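Local structure of RNA-dependent RNA polymerase (Farallon virus, 6DX5) at residues 130-133 with 134-138. The protein is represented here by its viral OTU domain, a cysteine protease with deubiquitinase activity, while the full-length replicase probably has RNA-directed RNA polymerase activity. Numbering follows the deposited sequence.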
loop_
_atom_site.group_PDB
_atom_site.type_symbol
_atom_site.label_atom_id
_atom_site.label_comp_id
_atom_site.label_asym_id
_atom_site.label_seq_id
_atom_site.Cartn_x
_atom_site.Cartn_y
_atom_site.Cartn_z
ATOM N N GLU A 130 -1.268 -11.575 -0.156
ATOM C CA GLU A 130 -1.104 -11.752 -1.579
ATOM C C GLU A 130 -0.656 -13.177 -1.906
ATOM O O GLU A 130 -1.110 -13.778 -2.896
ATOM C CB GLU A 130 -0.094 -10.725 -2.078
ATOM C CG GLU A 130 0.361 -10.948 -3.469
ATOM C CD GLU A 130 1.267 -9.825 -4.002
ATOM O OE1 GLU A 130 2.001 -9.163 -3.203
ATOM O OE2 GLU A 130 1.190 -9.582 -5.259
ATOM N N MET A 131 0.256 -13.728 -1.102
ATOM C CA MET A 131 0.789 -15.062 -1.377
ATOM C C MET A 131 -0.300 -16.106 -1.212
ATOM O O MET A 131 -0.461 -16.992 -2.063
ATOM C CB MET A 131 1.947 -15.332 -0.420
ATOM C CG MET A 131 3.159 -14.350 -0.671
ATOM S SD MET A 131 4.388 -14.590 0.603
ATOM C CE MET A 131 5.494 -13.126 0.302
ATOM N N LEU A 132 -1.045 -16.007 -0.094
ATOM C CA LEU A 132 -2.082 -16.970 0.221
ATOM C C LEU A 132 -3.167 -16.955 -0.842
ATOM O O LEU A 132 -3.682 -18.010 -1.213
ATOM C CB LEU A 132 -2.683 -16.615 1.577
ATOM C CG LEU A 132 -1.726 -16.897 2.732
ATOM C CD1 LEU A 132 -2.343 -16.311 4.052
ATOM C CD2 LEU A 132 -1.586 -18.443 2.796
ATOM N N ALA A 133 -3.539 -15.758 -1.331
ATOM C CA ALA A 133 -4.593 -15.665 -2.332
ATOM C C ALA A 133 -4.199 -16.421 -3.599
ATOM O O ALA A 133 -5.000 -17.198 -4.141
ATOM C CB ALA A 133 -4.886 -14.198 -2.662
ATOM N N SER A 134 -2.944 -16.257 -4.042
ATOM C CA SER A 134 -2.473 -16.988 -5.210
ATOM C C SER A 134 -2.220 -18.450 -4.876
ATOM O O SER A 134 -2.576 -19.339 -5.654
ATOM C CB SER A 134 -1.201 -16.344 -5.759
ATOM O OG SER A 134 -1.457 -15.015 -6.178
ATOM N N ALA A 135 -1.557 -18.722 -3.744
ATOM C CA ALA A 135 -1.245 -20.118 -3.422
ATOM C C ALA A 135 -2.515 -20.949 -3.364
ATOM O O ALA A 135 -2.552 -22.061 -3.876
ATOM C CB ALA A 135 -0.518 -20.217 -2.068
ATOM N N LEU A 136 -3.575 -20.435 -2.721
ATOM C CA LEU A 136 -4.760 -21.270 -2.492
ATOM C C LEU A 136 -5.866 -20.990 -3.493
ATOM O O LEU A 136 -6.909 -21.624 -3.408
ATOM C CB LEU A 136 -5.310 -21.076 -1.074
ATOM C CG LEU A 136 -4.271 -21.331 0.001
ATOM C CD1 LEU A 136 -4.698 -20.746 1.351
ATOM C CD2 LEU A 136 -4.043 -22.851 0.092
ATOM N N ASN A 137 -5.667 -20.058 -4.436
ATOM C CA ASN A 137 -6.704 -19.667 -5.407
ATOM C C ASN A 137 -7.980 -19.154 -4.722
ATOM O O ASN A 137 -9.082 -19.590 -5.036
ATOM C CB ASN A 137 -7.040 -20.833 -6.353
ATOM C CG ASN A 137 -7.892 -20.390 -7.508
ATOM O OD1 ASN A 137 -7.868 -19.201 -7.893
ATOM N ND2 ASN A 137 -8.647 -21.319 -8.084
ATOM N N VAL A 138 -7.826 -18.252 -3.749
ATOM C CA VAL A 138 -8.964 -17.684 -3.032
ATOM C C VAL A 138 -8.833 -16.178 -3.072
ATOM O O VAL A 138 -7.803 -15.634 -3.482
ATOM C CB VAL A 138 -9.083 -18.139 -1.564
ATOM C CG1 VAL A 138 -9.305 -19.605 -1.488
ATOM C CG2 VAL A 138 -7.848 -17.697 -0.713
HETATM O O HOH W 1 -2.409 -12.534 -5.117
#
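The carbonyl oxygen of E130 is gripped twice: S134 N donates to E130 O at 3.3 Å, and a water donates a hydrogen bond to the same oxygen. That water also hydrogen-bonds to S134 OG, 2.9 Å away, so the serine reaches the carbonyl one turn back by two routes, directly from its backbone and through solvent from its hydroxyl. S134 OG lies beside its own backbone N, chi1 -62°, which turns it back along the helix toward the water. The next two bonds of the ladder are shorter: A135 N donates to M131 O at 2.6 Å, and L136 N to L132 O at 2.9 Å.

Helix 126-136 of the OTU domain then stops in a Schellman motif. N137, with a phi of 58°, is the C-prime residue and bends the chain so that V138 N reaches back five residues to A133 O at 3.0 Å, lying in the carbonyl plane on a lone pair. The companion bond, N137 N to S134 O, is long and weak. The reversal brings V138 CG2 to 4.2 Å from A133 CA, and strand 140-145 of the mixed sheet begins just beyond.

On another side of the helix L132 and L136 lie side by side and point the same way, L132 CD2 resting 4.1 Å from L136 CD1. Both side chains pack against F42 of helix 37-47, while M131, S134 and A135 touch Y63 of helix 53-66. A133 faces F157 of strand 151-157, as does E130, whose OE1 accepts a hydrogen bond from the backbone N of G73.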